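Local coordinates for 4-alpha-glucanotransferase (Aquifex aeolicus, PDB 1TZ7), which belongs to the amylomaltase (disproportionating enzyme) family of 4-alpha-glucanotransferases and is built round a beta/alpha barrel of parallel strands, at residues R22-V30 and F58-L66; V393-H404 and S448-D459. All coordinates share one frame; numbering follows the deposited sequence.

Interaction 1 of 2, residues R22-V30 and F58-L66; sequences RLAGILLHV and FSLWQVLPL
Trp61 swings its CG anti to the backbone N (chi1 176°), which carries the indole across to Leu28, while Phe58, with CG anti to its carbonyl carbon (chi1 -75°), lays its ring against Ile26. The contact joins the two strands of the beta-alpha-beta unit that opens the parallel barrel, 23-27 and 60-62, which helix 44-56 connects and which pair side by side in parallel. Their ladder runs from Ser59 N to Ala24 O (2.9 Å), through Ile26 N to Leu60 O and Gln62 N to Ile26 O, to Leu28 N and Gln62 O. Gly25 faces Leu60 with a CA-CA distance of only 4.0 Å, and Leu60 CB sits 3.6 Å from Gly25 CA, a closeness that the missing side chain allows.

On the side facing helix 44-56, Ile26 CG1 stands over one face of the Phe58 ring, 3.9 Å from its centroid, in a CH-pi contact, and the two side chains cross at about a right angle. Leu53 of that helix also touches Phe58, as do Ile494 and Leu498 of helix 491-500. On the other face, Leu27 CD1 packs against Gln62 CG at 3.8 Å; the Gln62 amide reaches onward to Tyr400 OH.

Beyond the strands, Leu64 CD1 covers one face of the His29 imidazole, and Leu64 N donates to His29 ND1 (3.1 Å) from a position tilted off the ring plane. The Trp61 indole is fixed in its rotation by NE1, which donates to a lone pair of Leu28 O in the carbonyl plane at 2.8 Å.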
loop_
_atom_site.group_PDB
_atom_site.type_symbol
_atom_site.label_atom_id
_atom_site.label_comp_id
_atom_site.label_asym_id
_atom_site.label_seq_id
_atom_site.Cartn_x
_atom_site.Cartn_y
_atom_site.Cartn_z
ATOM N N ARG A 22 -10.055 -10.713 19.080
ATOM C CA ARG A 22 -10.250 -9.263 19.070
ATOM C C ARG A 22 -8.906 -8.557 19.061
ATOM O O ARG A 22 -8.228 -8.480 20.086
ATOM C CB ARG A 22 -11.048 -8.822 20.298
ATOM C CG ARG A 22 -12.461 -9.342 20.340
ATOM C CD ARG A 22 -13.220 -8.962 21.612
ATOM N NE ARG A 22 -13.236 -7.516 21.829
ATOM C CZ ARG A 22 -13.929 -6.651 21.089
ATOM N NH1 ARG A 22 -13.880 -5.351 21.362
ATOM N NH2 ARG A 22 -14.673 -7.081 20.071
ATOM N N LEU A 23 -8.525 -8.036 17.905
ATOM C CA LEU A 23 -7.214 -7.434 17.741
ATOM C C LEU A 23 -7.321 -5.970 17.407
ATOM O O LEU A 23 -8.315 -5.525 16.846
ATOM C CB LEU A 23 -6.447 -8.156 16.648
ATOM C CG LEU A 23 -6.120 -9.616 16.974
ATOM C CD1 LEU A 23 -7.043 -10.525 16.281
ATOM C CD2 LEU A 23 -4.720 -9.930 16.604
ATOM N N ALA A 24 -6.282 -5.220 17.762
ATOM C CA ALA A 24 -6.190 -3.807 17.431
ATOM C C ALA A 24 -4.885 -3.536 16.690
ATOM O O ALA A 24 -3.911 -4.252 16.858
ATOM C CB ALA A 24 -6.264 -2.970 18.689
ATOM N N GLY A 25 -4.872 -2.496 15.873
ATOM C CA GLY A 25 -3.683 -2.142 15.128
ATOM C C GLY A 25 -3.604 -0.678 14.805
ATOM O O GLY A 25 -4.539 0.081 15.066
ATOM N N ILE A 26 -2.475 -0.273 14.235
ATOM C CA ILE A 26 -2.284 1.086 13.795
ATOM C C ILE A 26 -1.998 1.111 12.299
ATOM O O ILE A 26 -1.247 0.284 11.791
ATOM C CB ILE A 26 -1.120 1.747 14.582
ATOM C CG1 ILE A 26 -1.528 1.962 16.049
ATOM C CG2 ILE A 26 -0.725 3.085 13.934
ATOM C CD1 ILE A 26 -0.452 2.602 16.905
ATOM N N LEU A 27 -2.620 2.060 11.598
ATOM C CA LEU A 27 -2.306 2.319 10.201
ATOM C C LEU A 27 -1.232 3.409 10.110
ATOM O O LEU A 27 -1.471 4.567 10.461
ATOM C CB LEU A 27 -3.576 2.734 9.438
ATOM C CG LEU A 27 -3.408 3.308 8.018
ATOM C CD1 LEU A 27 -2.606 2.383 7.143
ATOM C CD2 LEU A 27 -4.780 3.581 7.400
ATOM N N LEU A 28 -0.051 3.019 9.652
ATOM C CA LEU A 28 1.084 3.930 9.554
ATOM C C LEU A 28 2.037 3.457 8.466
ATOM O O LEU A 28 2.617 2.382 8.567
ATOM C CB LEU A 28 1.830 3.998 10.894
ATOM C CG LEU A 28 3.076 4.894 10.914
ATOM C CD1 LEU A 28 2.675 6.365 10.882
ATOM C CD2 LEU A 28 3.929 4.597 12.138
ATOM N N HIS A 29 2.192 4.260 7.427
ATOM C CA HIS A 29 3.115 3.943 6.345
ATOM C C HIS A 29 4.550 4.172 6.780
ATOM O O HIS A 29 4.832 5.044 7.611
ATOM C CB HIS A 29 2.805 4.798 5.132
ATOM C CG HIS A 29 3.477 4.348 3.870
ATOM N ND1 HIS A 29 3.386 3.058 3.392
ATOM C CD2 HIS A 29 4.228 5.028 2.971
ATOM C CE1 HIS A 29 4.060 2.965 2.258
ATOM N NE2 HIS A 29 4.581 4.145 1.983
ATOM N N VAL A 30 5.454 3.391 6.211
ATOM C CA VAL A 30 6.864 3.452 6.571
ATOM C C VAL A 30 7.420 4.880 6.431
ATOM O O VAL A 30 8.230 5.308 7.238
ATOM C CB VAL A 30 7.706 2.470 5.703
ATOM C CG1 VAL A 30 9.183 2.606 6.014
ATOM C CG2 VAL A 30 7.242 1.012 5.932
ATOM N N PHE A 58 -1.033 -3.770 20.971
ATOM C CA PHE A 58 -1.465 -3.872 19.575
ATOM C C PHE A 58 -0.948 -5.161 18.959
ATOM O O PHE A 58 0.122 -5.648 19.331
ATOM C CB PHE A 58 -0.941 -2.688 18.756
ATOM C CG PHE A 58 -1.673 -1.396 19.003
ATOM C CD1 PHE A 58 -2.955 -1.202 18.505
ATOM C CD2 PHE A 58 -1.070 -0.367 19.710
ATOM C CE1 PHE A 58 -3.630 -0.005 18.721
ATOM C CE2 PHE A 58 -1.741 0.834 19.928
ATOM C CZ PHE A 58 -3.024 1.010 19.430
ATOM N N SER A 59 -1.709 -5.708 18.005
ATOM C CA SER A 59 -1.318 -6.942 17.306
ATOM C C SER A 59 -1.197 -6.746 15.789
ATOM O O SER A 59 -0.803 -7.666 15.075
ATOM C CB SER A 59 -2.333 -8.041 17.571
ATOM O OG SER A 59 -2.460 -8.309 18.944
ATOM N N LEU A 60 -1.547 -5.559 15.298
ATOM C CA LEU A 60 -1.606 -5.324 13.850
ATOM C C LEU A 60 -0.899 -4.037 13.462
ATOM O O LEU A 60 -0.986 -3.037 14.160
ATOM C CB LEU A 60 -3.063 -5.267 13.368
ATOM C CG LEU A 60 -3.908 -6.518 13.588
ATOM C CD1 LEU A 60 -5.375 -6.197 13.385
ATOM C CD2 LEU A 60 -3.467 -7.630 12.658
ATOM N N TRP A 61 -0.201 -4.084 12.333
ATOM C CA TRP A 61 0.388 -2.909 11.730
ATOM C C TRP A 61 0.031 -2.879 10.247
ATOM O O TRP A 61 0.370 -3.800 9.506
ATOM C CB TRP A 61 1.912 -2.947 11.896
ATOM C CG TRP A 61 2.629 -1.822 11.217
ATOM C CD1 TRP A 61 2.136 -0.570 10.949
ATOM C CD2 TRP A 61 3.969 -1.836 10.721
ATOM N NE1 TRP A 61 3.091 0.192 10.318
ATOM C CE2 TRP A 61 4.229 -0.560 10.164
ATOM C CE3 TRP A 61 4.991 -2.801 10.689
ATOM C CZ2 TRP A 61 5.459 -0.229 9.583
ATOM C CZ3 TRP A 61 6.210 -2.467 10.112
ATOM C CH2 TRP A 61 6.431 -1.193 9.567
ATOM N N GLN A 62 -0.659 -1.828 9.816
ATOM C CA GLN A 62 -1.001 -1.682 8.402
ATOM C C GLN A 62 -0.131 -0.643 7.724
ATOM O O GLN A 62 -0.017 0.489 8.188
ATOM C CB GLN A 62 -2.481 -1.333 8.214
ATOM C CG GLN A 62 -2.924 -1.382 6.732
ATOM C CD GLN A 62 -4.435 -1.310 6.540
ATOM O OE1 GLN A 62 -4.911 -0.696 5.590
ATOM N NE2 GLN A 62 -5.177 -1.938 7.426
ATOM N N VAL A 63 0.484 -1.045 6.620
ATOM C CA VAL A 63 1.272 -0.153 5.804
ATOM C C VAL A 63 0.604 0.022 4.447
ATOM O O VAL A 63 -0.314 -0.718 4.098
ATOM C CB VAL A 63 2.715 -0.704 5.593
ATOM C CG1 VAL A 63 3.502 -0.656 6.894
ATOM C CG2 VAL A 63 2.679 -2.139 5.034
ATOM N N LEU A 64 1.066 1.008 3.688
ATOM C CA LEU A 64 0.672 1.145 2.287
ATOM C C LEU A 64 1.640 0.316 1.422
ATOM O O LEU A 64 2.602 -0.253 1.944
ATOM C CB LEU A 64 0.684 2.624 1.869
ATOM C CG LEU A 64 0.069 3.606 2.888
ATOM C CD1 LEU A 64 0.268 5.035 2.445
ATOM C CD2 LEU A 64 -1.412 3.308 3.098
ATOM N N PRO A 65 1.386 0.234 0.116
ATOM C CA PRO A 65 2.263 -0.530 -0.778
ATOM C C PRO A 65 3.718 -0.083 -0.677
ATOM O O PRO A 65 3.993 1.104 -0.531
ATOM C CB PRO A 65 1.691 -0.232 -2.171
ATOM C CG PRO A 65 0.272 0.123 -1.926
ATOM C CD PRO A 65 0.262 0.849 -0.613
ATOM N N LEU A 66 4.631 -1.037 -0.756
ATOM C CA LEU A 66 6.055 -0.769 -0.564
ATOM C C LEU A 66 6.750 -0.631 -1.915
ATOM O O LEU A 66 7.972 -0.600 -1.991
ATOM C CB LEU A 66 6.700 -1.914 0.244
ATOM C CG LEU A 66 6.793 -1.758 1.772
ATOM C CD1 LEU A 66 5.586 -1.054 2.346
ATOM C CD2 LEU A 66 6.980 -3.128 2.427
HETATM O O HOH W 1 -4.227 -6.451 19.560
#

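Interaction 2 of 2, residues V393-H404 and S448-D459; sequences VEENNVYYTSTH and SRAKFAIIQMQD
Val398 and Ile454 mesh on one face of two neighbouring parallel barrel strands, 397-400 and 452-456, with Val398 CG1 3.6 Å from Ile454 CG1. This is the tight half of the contact. Tyr400 lies alongside Ile454 and points the same way, its CD2 3.7 Å from Ile454 CB, and Val398 CG2 also meets Phe452 CD2. Between the side chains the backbone ladder passes from Tyr399 N to Phe452 O, from Ile454 N to Tyr399 O and from Thr401 N to Ile454 O. On the other face Ala450 CB touches Tyr399 CB, and Val393 CG2 lies over the centre of the Tyr399 ring.

The opposite extreme is the N-terminal end of the pair, where exposed Glu395 and Arg449 lie side by side. Arg449 grips the single oxygen Glu395 OE1 side-on through NE (2.9 Å) and NH2; OE1 sits in the guanidinium plane, but the carboxylate is turned 66° from it. Next to them the extended Lys451 chain brings NZ to Asn396 OD1 at 2.9 Å, nearly in line with the amide C=O.

At the C-terminal ends polar groups are buried instead, just where strand 452-456 gives way to the helix starting at Met457. Thr401 OG1, placed between its backbone N and carbonyl carbon (chi1 54°), accepts from Gln456 N and donates to Asp459, whose other oxygen is held by Ile409 N. Asp459 OD2 thus takes two hydroxyls, Thr401 OG1 on its anti lone pair and Ser402 OG on the syn side, each at 2.6 Å.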
loop_
_atom_site.group_PDB
_atom_site.type_symbol
_atom_site.label_atom_id
_atom_site.label_comp_id
_atom_site.label_asym_id
_atom_site.label_seq_id
_atom_site.Cartn_x
_atom_site.Cartn_y
_atom_site.Cartn_z
ATOM N N VAL A 393 -21.537 -3.168 12.480
ATOM C CA VAL A 393 -20.305 -3.803 12.018
ATOM C C VAL A 393 -20.202 -5.236 12.560
ATOM O O VAL A 393 -20.050 -5.450 13.773
ATOM C CB VAL A 393 -19.045 -2.993 12.445
ATOM C CG1 VAL A 393 -17.776 -3.685 11.966
ATOM C CG2 VAL A 393 -19.108 -1.575 11.899
ATOM N N GLU A 394 -20.288 -6.206 11.652
ATOM C CA GLU A 394 -20.214 -7.624 12.004
ATOM C C GLU A 394 -18.779 -8.011 12.335
ATOM O O GLU A 394 -17.848 -7.242 12.098
ATOM C CB GLU A 394 -20.720 -8.495 10.832
ATOM C CG GLU A 394 -22.101 -8.111 10.311
ATOM C CD GLU A 394 -22.044 -7.235 9.066
ATOM O OE1 GLU A 394 -21.162 -6.362 8.992
ATOM O OE2 GLU A 394 -22.893 -7.423 8.163
ATOM N N GLU A 395 -18.608 -9.215 12.869
ATOM C CA GLU A 395 -17.302 -9.673 13.369
ATOM C C GLU A 395 -16.253 -9.712 12.265
ATOM O O GLU A 395 -15.106 -9.279 12.468
ATOM C CB GLU A 395 -17.426 -11.058 14.001
ATOM C CG GLU A 395 -17.943 -11.050 15.441
ATOM C CD GLU A 395 -19.467 -11.117 15.534
ATOM O OE1 GLU A 395 -19.988 -11.263 16.671
ATOM O OE2 GLU A 395 -20.143 -11.020 14.480
ATOM N N ASN A 396 -16.631 -10.238 11.100
ATOM C CA ASN A 396 -15.682 -10.412 10.005
ATOM C C ASN A 396 -15.479 -9.112 9.228
ATOM O O ASN A 396 -15.902 -8.980 8.072
ATOM C CB ASN A 396 -16.123 -11.540 9.067
ATOM C CG ASN A 396 -14.969 -12.100 8.251
ATOM O OD1 ASN A 396 -13.808 -12.001 8.650
ATOM N ND2 ASN A 396 -15.283 -12.684 7.109
ATOM N N ASN A 397 -14.827 -8.159 9.878
ATOM C CA ASN A 397 -14.561 -6.855 9.293
ATOM C C ASN A 397 -13.308 -6.263 9.895
ATOM O O ASN A 397 -12.941 -6.578 11.037
ATOM C CB ASN A 397 -15.731 -5.904 9.548
ATOM C CG ASN A 397 -16.872 -6.103 8.573
ATOM O OD1 ASN A 397 -16.702 -6.051 7.416
ATOM N ND2 ASN A 397 -17.994 -6.322 9.070
ATOM N N VAL A 398 -12.649 -5.411 9.126
ATOM C CA VAL A 398 -11.661 -4.495 9.652
ATOM C C VAL A 398 -12.305 -3.101 9.794
ATOM O O VAL A 398 -12.819 -2.557 8.831
ATOM C CB VAL A 398 -10.434 -4.408 8.708
ATOM C CG1 VAL A 398 -9.288 -3.656 9.378
ATOM C CG2 VAL A 398 -9.981 -5.820 8.287
ATOM N N TYR A 399 -12.269 -2.551 11.005
ATOM C CA TYR A 399 -12.976 -1.295 11.334
ATOM C C TYR A 399 -11.949 -0.194 11.589
ATOM O O TYR A 399 -11.184 -0.266 12.550
ATOM C CB TYR A 399 -13.827 -1.502 12.593
ATOM C CG TYR A 399 -14.975 -0.510 12.819
ATOM C CD1 TYR A 399 -15.658 -0.493 14.034
ATOM C CD2 TYR A 399 -15.379 0.390 11.828
ATOM C CE1 TYR A 399 -16.704 0.385 14.265
ATOM C CE2 TYR A 399 -16.429 1.272 12.051
ATOM C CZ TYR A 399 -17.088 1.257 13.287
ATOM O OH TYR A 399 -18.124 2.114 13.535
ATOM N N TYR A 400 -11.945 0.817 10.726
ATOM C CA TYR A 400 -10.986 1.925 10.810
ATOM C C TYR A 400 -11.631 3.139 11.460
ATOM O O TYR A 400 -12.826 3.361 11.312
ATOM C CB TYR A 400 -10.501 2.306 9.399
ATOM C CG TYR A 400 -9.746 1.204 8.697
ATOM C CD1 TYR A 400 -10.418 0.207 7.999
ATOM C CD2 TYR A 400 -8.358 1.155 8.735
ATOM C CE1 TYR A 400 -9.724 -0.810 7.351
ATOM C CE2 TYR A 400 -7.654 0.144 8.094
ATOM C CZ TYR A 400 -8.341 -0.835 7.405
ATOM O OH TYR A 400 -7.639 -1.847 6.773
ATOM N N THR A 401 -10.833 3.933 12.172
ATOM C CA THR A 401 -11.245 5.288 12.527
ATOM C C THR A 401 -11.276 6.128 11.268
ATOM O O THR A 401 -12.283 6.756 10.948
ATOM C CB THR A 401 -10.270 5.920 13.570
ATOM O OG1 THR A 401 -8.921 5.845 13.098
ATOM C CG2 THR A 401 -10.258 5.122 14.867
ATOM N N SER A 402 -10.160 6.130 10.554
ATOM C CA SER A 402 -10.085 6.741 9.238
ATOM C C SER A 402 -8.962 6.082 8.438
ATOM O O SER A 402 -8.236 5.225 8.957
ATOM C CB SER A 402 -9.849 8.257 9.362
ATOM O OG SER A 402 -8.654 8.536 10.062
ATOM N N THR A 403 -8.830 6.461 7.174
ATOM C CA THR A 403 -7.795 5.888 6.311
ATOM C C THR A 403 -6.946 6.965 5.685
ATOM O O THR A 403 -7.198 8.156 5.854
ATOM C CB THR A 403 -8.424 5.020 5.189
ATOM O OG1 THR A 403 -9.101 5.857 4.238
ATOM C CG2 THR A 403 -9.525 4.102 5.742
ATOM N N HIS A 404 -5.944 6.532 4.947
ATOM C CA HIS A 404 -5.004 7.427 4.323
ATOM C C HIS A 404 -5.618 8.253 3.167
ATOM O O HIS A 404 -5.041 9.244 2.741
ATOM C CB HIS A 404 -3.830 6.636 3.822
ATOM C CG HIS A 404 -4.164 5.665 2.730
ATOM N ND1 HIS A 404 -5.107 4.675 2.837
ATOM C CD2 HIS A 404 -3.656 5.547 1.519
ATOM C CE1 HIS A 404 -5.145 3.998 1.699
ATOM N NE2 HIS A 404 -4.277 4.508 0.896
ATOM N N SER A 448 -16.682 -2.200 19.296
ATOM C CA SER A 448 -17.375 -2.981 18.270
ATOM C C SER A 448 -16.937 -4.431 18.311
ATOM O O SER A 448 -15.958 -4.773 18.971
ATOM C CB SER A 448 -17.083 -2.408 16.893
ATOM O OG SER A 448 -15.775 -2.742 16.489
ATOM N N ARG A 449 -17.659 -5.282 17.598
ATOM C CA ARG A 449 -17.312 -6.695 17.517
ATOM C C ARG A 449 -16.445 -7.008 16.301
ATOM O O ARG A 449 -16.076 -8.151 16.087
ATOM C CB ARG A 449 -18.578 -7.553 17.519
ATOM C CG ARG A 449 -19.322 -7.479 18.876
ATOM C CD ARG A 449 -19.701 -8.823 19.566
ATOM N NE ARG A 449 -19.063 -9.989 19.091
ATOM C CZ ARG A 449 -18.212 -10.799 19.738
ATOM N NH1 ARG A 449 -17.641 -10.522 20.916
ATOM N NH2 ARG A 449 -17.854 -11.869 19.099
ATOM N N ALA A 450 -16.117 -5.987 15.507
ATOM C CA ALA A 450 -15.146 -6.170 14.406
ATOM C C ALA A 450 -13.904 -6.865 14.942
ATOM O O ALA A 450 -13.352 -6.451 15.959
ATOM C CB ALA A 450 -14.780 -4.857 13.809
ATOM N N LYS A 451 -13.462 -7.922 14.263
ATOM C CA LYS A 451 -12.339 -8.712 14.761
ATOM C C LYS A 451 -11.022 -7.918 14.722
ATOM O O LYS A 451 -10.185 -8.078 15.588
ATOM C CB LYS A 451 -12.202 -10.032 13.992
ATOM C CG LYS A 451 -11.783 -9.901 12.542
ATOM C CD LYS A 451 -11.716 -11.294 11.860
ATOM C CE LYS A 451 -11.153 -11.203 10.440
ATOM N NZ LYS A 451 -11.132 -12.534 9.755
ATOM N N PHE A 452 -10.863 -7.062 13.708
ATOM C CA PHE A 452 -9.700 -6.140 13.635
ATOM C C PHE A 452 -10.175 -4.690 13.753
ATOM O O PHE A 452 -10.998 -4.241 12.965
ATOM C CB PHE A 452 -8.952 -6.296 12.297
ATOM C CG PHE A 452 -8.368 -7.686 12.057
ATOM C CD1 PHE A 452 -8.279 -8.623 13.075
ATOM C CD2 PHE A 452 -7.900 -8.034 10.795
ATOM C CE1 PHE A 452 -7.741 -9.881 12.829
ATOM C CE2 PHE A 452 -7.366 -9.291 10.558
ATOM C CZ PHE A 452 -7.288 -10.204 11.572
ATOM N N ALA A 453 -9.640 -3.968 14.735
ATOM C CA ALA A 453 -9.871 -2.535 14.864
ATOM C C ALA A 453 -8.573 -1.791 14.603
ATOM O O ALA A 453 -7.570 -2.044 15.259
ATOM C CB ALA A 453 -10.385 -2.214 16.233
ATOM N N ILE A 454 -8.593 -0.873 13.638
ATOM C CA ILE A 454 -7.378 -0.171 13.221
ATOM C C ILE A 454 -7.541 1.327 13.394
ATOM O O ILE A 454 -8.494 1.918 12.894
ATOM C CB ILE A 454 -7.041 -0.500 11.746
ATOM C CG1 ILE A 454 -6.910 -2.022 11.548
ATOM C CG2 ILE A 454 -5.744 0.220 11.314
ATOM C CD1 ILE A 454 -5.547 -2.573 11.877
ATOM N N ILE A 455 -6.604 1.933 14.117
ATOM C CA ILE A 455 -6.571 3.383 14.303
ATOM C C ILE A 455 -5.502 3.980 13.391
ATOM O O ILE A 455 -4.355 3.569 13.440
ATOM C CB ILE A 455 -6.226 3.716 15.777
ATOM C CG1 ILE A 455 -7.166 2.969 16.735
ATOM C CG2 ILE A 455 -6.299 5.214 16.022
ATOM C CD1 ILE A 455 -6.652 2.898 18.156
ATOM N N GLN A 456 -5.876 4.961 12.570
ATOM C CA GLN A 456 -4.874 5.728 11.837
ATOM C C GLN A 456 -4.032 6.532 12.823
ATOM O O GLN A 456 -4.558 7.110 13.766
ATOM C CB GLN A 456 -5.518 6.661 10.791
ATOM C CG GLN A 456 -4.561 6.996 9.631
ATOM C CD GLN A 456 -5.148 7.958 8.596
ATOM O OE1 GLN A 456 -4.522 8.215 7.564
ATOM N NE2 GLN A 456 -6.333 8.488 8.870
ATOM N N MET A 457 -2.725 6.555 12.599
ATOM C CA MET A 457 -1.795 7.139 13.563
ATOM C C MET A 457 -2.161 8.591 13.854
ATOM O O MET A 457 -2.074 9.036 14.988
ATOM C CB MET A 457 -0.358 7.053 13.044
ATOM C CG MET A 457 0.691 7.512 14.049
ATOM S SD MET A 457 0.772 6.433 15.502
ATOM C CE MET A 457 2.299 6.976 16.233
ATOM N N GLN A 458 -2.586 9.316 12.815
ATOM C CA GLN A 458 -2.949 10.735 12.948
ATOM C C GLN A 458 -4.088 10.938 13.951
ATOM O O GLN A 458 -4.163 11.976 14.616
ATOM C CB GLN A 458 -3.366 11.311 11.583
ATOM C CG GLN A 458 -2.224 11.444 10.583
ATOM C CD GLN A 458 -2.153 10.271 9.617
ATOM O OE1 GLN A 458 -2.237 9.120 10.030
ATOM N NE2 GLN A 458 -2.004 10.564 8.335
ATOM N N ASP A 459 -4.981 9.954 14.044
ATOM C CA ASP A 459 -6.089 10.001 15.004
ATOM C C ASP A 459 -5.590 9.765 16.431
ATOM O O ASP A 459 -6.037 10.424 17.373
ATOM C CB ASP A 459 -7.152 8.961 14.646
ATOM C CG ASP A 459 -7.833 9.251 13.320
ATOM O OD1 ASP A 459 -7.787 10.417 12.860
ATOM O OD2 ASP A 459 -8.438 8.378 12.667
HETATM O O HOH W 2 -20.133 -4.297 16.391
#

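In the fold
Interactions 1 and 2 occupy consecutive positions round the same parallel barrel, in the strand order 60-62, 23-27, 452-456, 397-400, so strand 23-27 of the first is the neighbour of strand 452-456 of the second. Their centres lie about 11 Å apart. Backbone bonding carries the sheet from one to the other, as in Gly25 N to Ala453 O at 2.8 Å. Inside the barrel Gln62 NE2 reaches across to Tyr400 OH (2.5 Å), a probable hydrogen bond between the outer strands of this four-strand run. Leu23 CD1 packs on Phe452 CE1, and Leu64 CD2 meets His404 CD2 at 3.5 Å where both segments leave their strands.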